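Soluble epoxide hydrolase (Bacillus megaterium, PDB 4INZ) is an enzyme of the alpha/beta hydrolase fold family, a single chain built round a central, mostly parallel beta-sheet flanked by helices. Local coordinates at residues T122-Y127 with L244-Q249; I135-P140 with N296-F301; L42-F47 with E94-V99. The protein carries 1 engineered substitution. All coordinates share one frame; numbering follows the deposited sequence.

All three contacts reach the same central sheet. The helices of contacts 1 and 3 lie on one face, contact 1 meeting the loop that leads into strand 248-253, and contact 2 packs helix 291-303 on the other. Contacts 1 and 2 have centres about 14 Å apart and join directly, since Gln249 O lies 2.8 Å from Ala136 N, a probable hydrogen bond between neighbouring strands. Contacts 1 and 3, also about 14 Å centre to centre, meet where Phe123 CD1 packs 4.0 Å from Ile96 CB. Contacts 2 and 3 do not touch, their centres being about 16 Å apart. After strand 40-44, Phe47 N, in the His-Gly-X-Pro motif of epoxide hydrolases, is hydrogen-bonded to Asp114 OD2.

Contact 1. Residues T122-Y127 with L244-Q249; sequences TFAYRY and LNIPVQ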
loop_
_atom_site.group_PDB
_atom_site.type_symbol
_atom_site.label_atom_id
_atom_site.label_comp_id
_atom_site.label_asym_id
_atom_site.label_seq_id
_atom_site.Cartn_x
_atom_site.Cartn_y
_atom_site.Cartn_z
ATOM N N THR A 122 8.217 2.882 -5.705
ATOM C CA THR A 122 8.796 4.115 -6.228
ATOM C C THR A 122 9.876 4.650 -5.284
ATOM O O THR A 122 10.958 5.050 -5.720
ATOM C CB THR A 122 7.712 5.181 -6.472
ATOM O OG1 THR A 122 6.740 4.666 -7.392
ATOM C CG2 THR A 122 8.320 6.452 -7.047
ATOM N N PHE A 123 9.583 4.635 -3.988
ATOM C CA PHE A 123 10.542 5.081 -2.987
ATOM C C PHE A 123 11.806 4.218 -2.986
ATOM O O PHE A 123 12.919 4.738 -2.893
ATOM C CB PHE A 123 9.913 5.078 -1.589
ATOM C CG PHE A 123 10.870 5.477 -0.506
ATOM C CD1 PHE A 123 11.136 6.821 -0.264
ATOM C CD2 PHE A 123 11.534 4.518 0.240
ATOM C CE1 PHE A 123 12.033 7.196 0.723
ATOM C CE2 PHE A 123 12.426 4.886 1.232
ATOM C CZ PHE A 123 12.681 6.230 1.471
ATOM N N ALA A 124 11.634 2.900 -3.071
ATOM C CA ALA A 124 12.778 1.986 -3.075
ATOM C C ALA A 124 13.666 2.209 -4.298
ATOM O O ALA A 124 14.893 2.139 -4.208
ATOM C CB ALA A 124 12.308 0.529 -3.013
ATOM N N TYR A 125 13.044 2.475 -5.442
ATOM C CA TYR A 125 13.793 2.730 -6.667
ATOM C C TYR A 125 14.585 4.034 -6.578
ATOM O O TYR A 125 15.730 4.111 -7.026
ATOM C CB TYR A 125 12.855 2.769 -7.878
ATOM C CG TYR A 125 12.692 1.443 -8.593
ATOM C CD1 TYR A 125 13.529 1.091 -9.652
ATOM C CD2 TYR A 125 11.696 0.545 -8.219
ATOM C CE1 TYR A 125 13.381 -0.118 -10.314
ATOM C CE2 TYR A 125 11.542 -0.666 -8.873
ATOM C CZ TYR A 125 12.387 -0.993 -9.920
ATOM O OH TYR A 125 12.233 -2.198 -10.572
ATOM N N ARG A 126 13.971 5.061 -6.001
ATOM C CA ARG A 126 14.598 6.376 -5.939
ATOM C C ARG A 126 15.568 6.494 -4.766
ATOM O O ARG A 126 16.585 7.183 -4.859
ATOM C CB ARG A 126 13.540 7.477 -5.859
ATOM C CG ARG A 126 12.622 7.555 -7.066
ATOM C CD ARG A 126 11.668 8.735 -6.958
ATOM N NE ARG A 126 10.789 8.840 -8.121
ATOM C CZ ARG A 126 9.770 9.691 -8.217
ATOM N NH1 ARG A 126 9.493 10.518 -7.213
ATOM N NH2 ARG A 126 9.023 9.712 -9.317
ATOM N N TYR A 127 15.252 5.821 -3.667
ATOM C CA TYR A 127 16.070 5.898 -2.462
ATOM C C TYR A 127 16.428 4.509 -1.946
ATOM O O TYR A 127 16.136 4.182 -0.794
ATOM C CB TYR A 127 15.333 6.659 -1.355
ATOM C CG TYR A 127 15.064 8.121 -1.642
ATOM C CD1 TYR A 127 15.985 9.098 -1.285
ATOM C CD2 TYR A 127 13.878 8.527 -2.240
ATOM C CE1 TYR A 127 15.741 10.439 -1.532
ATOM C CE2 TYR A 127 13.622 9.868 -2.489
ATOM C CZ TYR A 127 14.557 10.818 -2.134
ATOM O OH TYR A 127 14.310 12.152 -2.377
ATOM N N LEU A 244 16.050 -2.756 -9.661
ATOM C CA LEU A 244 16.177 -2.545 -8.224
ATOM C C LEU A 244 16.969 -3.709 -7.633
ATOM O O LEU A 244 16.550 -4.862 -7.742
ATOM C CB LEU A 244 14.791 -2.471 -7.575
ATOM C CG LEU A 244 14.750 -2.379 -6.047
ATOM C CD1 LEU A 244 15.382 -1.070 -5.573
ATOM C CD2 LEU A 244 13.322 -2.514 -5.533
ATOM N N ASN A 245 18.106 -3.418 -7.006
ATOM C CA ASN A 245 19.026 -4.481 -6.605
ATOM C C ASN A 245 18.946 -4.993 -5.161
ATOM O O ASN A 245 19.673 -5.923 -4.792
ATOM C CB ASN A 245 20.465 -4.102 -6.960
ATOM C CG ASN A 245 20.718 -4.158 -8.447
ATOM O OD1 ASN A 245 21.163 -3.182 -9.051
ATOM N ND2 ASN A 245 20.417 -5.303 -9.052
ATOM N N ILE A 246 18.069 -4.409 -4.354
ATOM C CA ILE A 246 17.941 -4.832 -2.962
ATOM C C ILE A 246 17.138 -6.127 -2.894
ATOM O O ILE A 246 16.458 -6.481 -3.851
ATOM C CB ILE A 246 17.244 -3.752 -2.120
ATOM C CG1 ILE A 246 15.794 -3.588 -2.578
ATOM C CG2 ILE A 246 18.010 -2.428 -2.222
ATOM C CD1 ILE A 246 14.999 -2.586 -1.770
ATOM N N PRO A 247 17.227 -6.851 -1.769
ATOM C CA PRO A 247 16.435 -8.076 -1.630
ATOM C C PRO A 247 14.955 -7.744 -1.486
ATOM O O PRO A 247 14.593 -6.870 -0.693
ATOM C CB PRO A 247 16.962 -8.693 -0.327
ATOM C CG PRO A 247 18.294 -8.035 -0.092
ATOM C CD PRO A 247 18.125 -6.646 -0.623
ATOM N N VAL A 248 14.116 -8.443 -2.243
ATOM C CA VAL A 248 12.680 -8.192 -2.247
ATOM C C VAL A 248 11.898 -9.492 -2.089
ATOM O O VAL A 248 12.258 -10.523 -2.667
ATOM C CB VAL A 248 12.225 -7.506 -3.551
ATOM C CG1 VAL A 248 10.715 -7.293 -3.543
ATOM C CG2 VAL A 248 12.943 -6.175 -3.731
ATOM N N GLN A 249 10.833 -9.428 -1.296
ATOM C CA GLN A 249 9.895 -10.532 -1.154
ATOM C C GLN A 249 8.512 -10.058 -1.571
ATOM O O GLN A 249 8.033 -9.043 -1.064
ATOM C CB GLN A 249 9.818 -11.000 0.300
ATOM C CG GLN A 249 8.708 -12.032 0.536
ATOM C CD GLN A 249 9.103 -13.426 0.079
ATOM O OE1 GLN A 249 10.178 -13.922 0.423
ATOM N NE2 GLN A 249 8.237 -14.064 -0.699
#
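The last turn of helix 115-126 runs past the loop of 244-249 that leads into a strand, and Tyr125 and Leu244 bring their CA atoms to 6.0 Å of each other. In the alpha/beta hydrolase fold this is the helix that follows the strand 108-112, meeting the entry to strand 248-253 of the central sheet. Tyr127 is where the chain leaves helical geometry, its N still hydrogen-bonded to Phe123 O at 2.7 Å.

Leu244 does most of the touching, with a different part of its side chain for each partner. Its CB sits over one face of the Tyr125 ring, 3.9 Å from the centroid and 20° off the ring normal, a CH-pi contact displaced toward the phenol end, where CZ is the nearest ring atom at 3.7 Å. Tyr125 reaches this place with chi1 at -93°, well off a staggered position, which swings the ring across toward the loop although its CB does not aim there. The hydroxyl then fixes the ring from its far end: OH is hydrogen-bonded to His141 NE2 and to Glu242 O, the latter just ahead of the loop, so two polar partners and a methylene hold the ring.

Beyond CB, the Leu244 chain continues with CG anti to the backbone N (chi1 175°), bringing its methyls to Ala124. CD2 meets Ala124 CB at 4.1 Å. That same CB also takes Ile246 CD1 at 4.3 Å, and both Ala124 and Ile246 rest on Val131 of the next strand, closing an apolar corner between helix, loop and sheet. Leu244 CD1 comes up against the helix backbone itself, 3.5 Å from Ala124 O.

Contact 2. Residues I135-P140 with N296-F301; sequences IAFNGP and NVMWNF
Two phenylalanine rings frame the contact. Phe137 offers its edge to Met298, whose SD lies near the ring plane 4.2 Å from CZ. Phe301 takes Ile135 obliquely, its CE2 standing 3.7 Å from Ile135 CG1. Beyond the two segments the Phe137 ring also meets that of Trp54, with the planes about 60° apart. In the alpha/beta hydrolase fold this is the C-terminal helix packed on the central sheet: helix 291-303 lies against strand 131-137, the two short segments running nearly antiparallel at 152° with their axes 10.9 Å apart at closest approach.

Between the rings lies Ile135, which points toward the helix. CG1 is anti to the carbonyl carbon (chi1 -57°), and from there the chain extends so that CD1 reaches the helix. This methyl has Phe301 CD2 at 3.9 Å and also touches Met298, so a single strand residue meets two helix residues three positions apart, one turn of the same helical face. Ile135 and Phe301 lie alongside with their chains running opposite ways, while the Met298 chain passes roughly perpendicular to that of Ile135.

Met298 serves both strand residues. Gln57 and Phe61 of helix 55-61 and Ile251 of strand 248-253 also pack on it, and the four residues that touch across the contact are all buried. Its chain is extended as far as SD and then bends at chi3, which leaves sulfur for Phe137 and sends the terminal methyl to Ile135, CE lying 3.9 Å from Ile135 CD1.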
loop_
_atom_site.group_PDB
_atom_site.type_symbol
_atom_site.label_atom_id
_atom_site.label_comp_id
_atom_site.label_asym_id
_atom_site.label_seq_id
_atom_site.Cartn_x
_atom_site.Cartn_y
_atom_site.Cartn_z
ATOM N N ILE A 135 9.307 -5.773 1.329
ATOM C CA ILE A 135 8.293 -6.815 1.302
ATOM C C ILE A 135 7.036 -6.209 0.705
ATOM O O ILE A 135 6.444 -5.292 1.283
ATOM C CB ILE A 135 7.993 -7.351 2.711
ATOM C CG1 ILE A 135 9.276 -7.885 3.356
ATOM C CG2 ILE A 135 6.911 -8.428 2.652
ATOM C CD1 ILE A 135 9.087 -8.417 4.772
ATOM N N ALA A 136 6.649 -6.699 -0.470
ATOM C CA ALA A 136 5.525 -6.121 -1.195
ATOM C C ALA A 136 4.371 -7.106 -1.318
ATOM O O ALA A 136 4.563 -8.240 -1.759
ATOM C CB ALA A 136 5.972 -5.675 -2.573
ATOM N N PHE A 137 3.176 -6.654 -0.933
ATOM C CA PHE A 137 1.940 -7.414 -1.126
ATOM C C PHE A 137 1.230 -6.938 -2.398
ATOM O O PHE A 137 1.770 -6.122 -3.142
ATOM C CB PHE A 137 1.019 -7.263 0.104
ATOM C CG PHE A 137 1.578 -7.889 1.350
ATOM C CD1 PHE A 137 1.151 -9.151 1.761
ATOM C CD2 PHE A 137 2.539 -7.226 2.111
ATOM C CE1 PHE A 137 1.676 -9.742 2.914
ATOM C CE2 PHE A 137 3.075 -7.814 3.257
ATOM C CZ PHE A 137 2.642 -9.068 3.664
ATOM N N ASN A 138 0.027 -7.448 -2.650
ATOM C CA ASN A 138 -0.722 -7.073 -3.852
ATOM C C ASN A 138 -0.694 -5.573 -4.117
ATOM O O ASN A 138 -1.040 -4.786 -3.245
ATOM C CB ASN A 138 -2.175 -7.541 -3.745
ATOM C CG ASN A 138 -2.296 -9.035 -3.779
ATOM O OD1 ASN A 138 -2.934 -9.603 -4.673
ATOM N ND2 ASN A 138 -1.657 -9.694 -2.824
ATOM N N GLY A 139 -0.298 -5.190 -5.325
ATOM C CA GLY A 139 -0.185 -3.789 -5.700
ATOM C C GLY A 139 0.724 -3.686 -6.908
ATOM O O GLY A 139 1.299 -4.682 -7.332
ATOM N N PRO A 140 0.867 -2.480 -7.467
ATOM C CA PRO A 140 1.569 -2.371 -8.751
ATOM C C PRO A 140 3.091 -2.225 -8.642
ATOM O O PRO A 140 3.584 -1.322 -7.962
ATOM C CB PRO A 140 0.961 -1.107 -9.359
ATOM C CG PRO A 140 0.666 -0.239 -8.146
ATOM C CD PRO A 140 0.250 -1.210 -7.050
ATOM N N ASN A 296 4.965 -16.297 8.457
ATOM C CA ASN A 296 6.020 -17.295 8.335
ATOM C C ASN A 296 6.888 -17.062 7.101
ATOM O O ASN A 296 8.093 -17.314 7.126
ATOM C CB ASN A 296 5.447 -18.711 8.358
ATOM C CG ASN A 296 5.047 -19.145 9.755
ATOM O OD1 ASN A 296 5.524 -18.587 10.746
ATOM N ND2 ASN A 296 4.164 -20.135 9.844
ATOM N N VAL A 297 6.270 -16.573 6.030
ATOM C CA VAL A 297 7.010 -16.235 4.815
ATOM C C VAL A 297 7.894 -15.008 5.053
ATOM O O VAL A 297 9.047 -14.961 4.606
ATOM C CB VAL A 297 6.065 -15.995 3.614
ATOM C CG1 VAL A 297 6.846 -15.454 2.410
ATOM C CG2 VAL A 297 5.349 -17.302 3.242
ATOM N N MET A 298 7.361 -14.024 5.774
ATOM C CA MET A 298 8.151 -12.844 6.107
ATOM C C MET A 298 9.383 -13.239 6.909
ATOM O O MET A 298 10.486 -12.808 6.593
ATOM C CB MET A 298 7.314 -11.802 6.856
ATOM C CG MET A 298 6.236 -11.173 5.985
ATOM S SD MET A 298 5.148 -10.053 6.900
ATOM C CE MET A 298 6.317 -8.795 7.434
ATOM N N TRP A 299 9.199 -14.070 7.934
ATOM C CA TRP A 299 10.338 -14.555 8.717
ATOM C C TRP A 299 11.341 -15.276 7.826
ATOM O O TRP A 299 12.556 -15.066 7.927
ATOM C CB TRP A 299 9.886 -15.507 9.826
ATOM C CG TRP A 299 9.455 -14.812 11.079
ATOM C CD1 TRP A 299 8.243 -14.915 11.703
ATOM C CD2 TRP A 299 10.234 -13.903 11.861
ATOM N NE1 TRP A 299 8.222 -14.128 12.829
ATOM C CE2 TRP A 299 9.431 -13.494 12.948
ATOM C CE3 TRP A 299 11.529 -13.389 11.747
ATOM C CZ2 TRP A 299 9.886 -12.596 13.920
ATOM C CZ3 TRP A 299 11.981 -12.497 12.720
ATOM C CH2 TRP A 299 11.160 -12.113 13.788
ATOM N N ASN A 300 10.829 -16.137 6.959
ATOM C CA ASN A 300 11.702 -16.902 6.082
ATOM C C ASN A 300 12.598 -15.973 5.261
ATOM O O ASN A 300 13.812 -16.177 5.150
ATOM C CB ASN A 300 10.879 -17.802 5.168
ATOM C CG ASN A 300 11.737 -18.761 4.384
ATOM O OD1 ASN A 300 12.265 -19.738 4.933
ATOM N ND2 ASN A 300 11.886 -18.493 3.090
ATOM N N PHE A 301 11.980 -14.945 4.697
ATOM C CA PHE A 301 12.679 -13.931 3.919
ATOM C C PHE A 301 13.695 -13.148 4.751
ATOM O O PHE A 301 14.855 -12.982 4.350
ATOM C CB PHE A 301 11.647 -12.971 3.313
ATOM C CG PHE A 301 12.249 -11.761 2.668
ATOM C CD1 PHE A 301 13.054 -11.884 1.541
ATOM C CD2 PHE A 301 11.995 -10.498 3.170
ATOM C CE1 PHE A 301 13.598 -10.764 0.939
ATOM C CE2 PHE A 301 12.543 -9.366 2.571
ATOM C CZ PHE A 301 13.339 -9.502 1.457
#

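Contact 3. Residues L42-F47 with E94-V99; sequences LFLHGF and EDIRQV
Strand 42-44 and helix 94-99 run almost antiparallel, 160° between their directions with axes 11.2 Å apart at closest approach, and Leu42 and Leu44 on the strand face Ile96 and Val99 on the helix. Leu44 and Ile96 come tip to tip: Ile96 CD1 lies 3.7 Å from Leu44 CD2 and almost as near CD1, sitting against both methyls of the leucine. With CG1 anti to the carbonyl carbon (chi1 -56°), Ile96 sends that branch to Leu44 and keeps CG2 for Leu42 CD2, 4.2 Å away. The other methyl of Leu42, CD1, meets Val99 CG1, also at 4.2 Å.

This is one of the helix-on-sheet layers of the alpha/beta hydrolase fold, and Ile96 and Val99 also touch Leu70 of the adjoining strand 66-70. Beyond the strand, His45, Gly46 and Phe47 begin the His-Gly-X-Pro motif known from epoxide hydrolases of this fold. His45 ND1 donates to Gly46 O at 2.9 Å, and NE2 is hydrogen-bonded to Leu72 N, which fixes the imidazole at both nitrogens.

On the side of the helix turned from the strand, Arg97 forms a two-pronged salt bridge with Glu94, NE to OE1 and NH2 to OE2, each 3.0 Å. Gln98 NE2 reaches Glu94 OE2 from the same face of the carboxylate as Arg97 NH2, at 2.9 Å and nearly straight (172°).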
loop_
_atom_site.group_PDB
_atom_site.type_symbol
_atom_site.label_atom_id
_atom_site.label_comp_id
_atom_site.label_asym_id
_atom_site.label_seq_id
_atom_site.Cartn_x
_atom_site.Cartn_y
_atom_site.Cartn_z
ATOM N N LEU A 42 8.798 -0.539 8.596
ATOM C CA LEU A 42 7.788 0.474 8.309
ATOM C C LEU A 42 6.758 -0.074 7.328
ATOM O O LEU A 42 7.118 -0.532 6.243
ATOM C CB LEU A 42 8.467 1.710 7.720
ATOM C CG LEU A 42 7.581 2.876 7.289
ATOM C CD1 LEU A 42 6.821 3.439 8.487
ATOM C CD2 LEU A 42 8.434 3.967 6.633
ATOM N N PHE A 43 5.485 -0.033 7.724
ATOM C CA PHE A 43 4.385 -0.609 6.942
ATOM C C PHE A 43 3.553 0.497 6.302
ATOM O O PHE A 43 3.143 1.447 6.988
ATOM C CB PHE A 43 3.434 -1.413 7.843
ATOM C CG PHE A 43 4.069 -2.578 8.547
ATOM C CD1 PHE A 43 4.761 -2.395 9.741
ATOM C CD2 PHE A 43 3.920 -3.869 8.048
ATOM C CE1 PHE A 43 5.328 -3.470 10.405
ATOM C CE2 PHE A 43 4.485 -4.961 8.705
ATOM C CZ PHE A 43 5.184 -4.763 9.889
ATOM N N LEU A 44 3.276 0.355 5.008
ATOM C CA LEU A 44 2.463 1.312 4.262
ATOM C C LEU A 44 1.238 0.631 3.662
ATOM O O LEU A 44 1.361 -0.226 2.770
ATOM C CB LEU A 44 3.275 1.920 3.114
ATOM C CG LEU A 44 4.637 2.531 3.441
ATOM C CD1 LEU A 44 5.216 3.167 2.190
ATOM C CD2 LEU A 44 4.522 3.560 4.564
ATOM N N HIS A 45 0.064 1.029 4.144
ATOM C CA HIS A 45 -1.210 0.521 3.660
ATOM C C HIS A 45 -1.603 1.188 2.354
ATOM O O HIS A 45 -0.884 2.053 1.833
ATOM C CB HIS A 45 -2.299 0.823 4.688
ATOM C CG HIS A 45 -2.614 2.284 4.789
ATOM N ND1 HIS A 45 -3.527 2.905 3.965
ATOM C CD2 HIS A 45 -2.100 3.253 5.584
ATOM C CE1 HIS A 45 -3.575 4.193 4.260
ATOM N NE2 HIS A 45 -2.718 4.430 5.237
ATOM N N GLY A 46 -2.756 0.778 1.827
ATOM C CA GLY A 46 -3.326 1.392 0.640
ATOM C C GLY A 46 -4.807 1.688 0.830
ATOM O O GLY A 46 -5.273 1.865 1.950
ATOM N N PHE A 47 -5.551 1.717 -0.269
ATOM C CA PHE A 47 -6.947 2.148 -0.256
ATOM C C PHE A 47 -7.906 0.971 -0.113
ATOM O O PHE A 47 -7.755 -0.033 -0.806
ATOM C CB PHE A 47 -7.261 2.871 -1.569
ATOM C CG PHE A 47 -8.709 3.240 -1.721
ATOM C CD1 PHE A 47 -9.175 4.461 -1.255
ATOM C CD2 PHE A 47 -9.609 2.362 -2.317
ATOM C CE1 PHE A 47 -10.504 4.804 -1.384
ATOM C CE2 PHE A 47 -10.948 2.703 -2.449
ATOM C CZ PHE A 47 -11.393 3.929 -1.977
ATOM N N GLU A 94 8.299 11.833 -0.534
ATOM C CA GLU A 94 9.009 12.649 0.448
ATOM C C GLU A 94 8.471 12.403 1.859
ATOM O O GLU A 94 9.229 12.426 2.831
ATOM C CB GLU A 94 8.942 14.136 0.086
ATOM C CG GLU A 94 9.568 15.057 1.129
ATOM C CD GLU A 94 11.096 15.021 1.142
ATOM O OE1 GLU A 94 11.699 14.256 0.362
ATOM O OE2 GLU A 94 11.694 15.775 1.941
ATOM N N ASP A 95 7.166 12.163 1.973
ATOM C CA ASP A 95 6.595 11.788 3.262
ATOM C C ASP A 95 7.381 10.617 3.823
ATOM O O ASP A 95 7.796 10.630 4.981
ATOM C CB ASP A 95 5.124 11.370 3.135
ATOM C CG ASP A 95 4.177 12.550 3.041
ATOM O OD1 ASP A 95 4.636 13.706 3.179
ATOM O OD2 ASP A 95 2.966 12.312 2.839
ATOM N N ILE A 96 7.575 9.596 2.991
ATOM C CA ILE A 96 8.200 8.367 3.448
ATOM C C ILE A 96 9.650 8.615 3.833
ATOM O O ILE A 96 10.124 8.107 4.845
ATOM C CB ILE A 96 8.107 7.246 2.391
ATOM C CG1 ILE A 96 6.644 7.012 1.997
ATOM C CG2 ILE A 96 8.734 5.956 2.919
ATOM C CD1 ILE A 96 5.706 6.755 3.178
ATOM N N ARG A 97 10.347 9.416 3.035
ATOM C CA ARG A 97 11.735 9.734 3.340
ATOM C C ARG A 97 11.862 10.402 4.707
ATOM O O ARG A 97 12.723 10.032 5.507
ATOM C CB ARG A 97 12.335 10.637 2.265
ATOM C CG ARG A 97 13.847 10.655 2.265
ATOM C CD ARG A 97 14.386 11.784 1.392
ATOM N NE ARG A 97 13.997 13.098 1.896
ATOM C CZ ARG A 97 14.614 13.725 2.893
ATOM N NH1 ARG A 97 15.652 13.159 3.496
ATOM N NH2 ARG A 97 14.194 14.917 3.292
ATOM N N GLN A 98 11.003 11.384 4.970
ATOM C CA GLN A 98 11.078 12.145 6.216
ATOM C C GLN A 98 10.602 11.331 7.420
ATOM O O GLN A 98 11.068 11.536 8.535
ATOM C CB GLN A 98 10.295 13.461 6.114
ATOM C CG GLN A 98 10.859 14.465 5.118
ATOM C CD GLN A 98 10.327 15.875 5.348
ATOM O OE1 GLN A 98 9.865 16.206 6.439
ATOM N NE2 GLN A 98 10.380 16.706 4.314
ATOM N N VAL A 99 9.672 10.409 7.202
ATOM C CA VAL A 99 9.216 9.556 8.291
ATOM C C VAL A 99 10.350 8.673 8.805
ATOM O O VAL A 99 10.557 8.548 10.016
ATOM C CB VAL A 99 8.026 8.683 7.864
ATOM C CG1 VAL A 99 7.821 7.546 8.857
ATOM C CG2 VAL A 99 6.772 9.546 7.738
#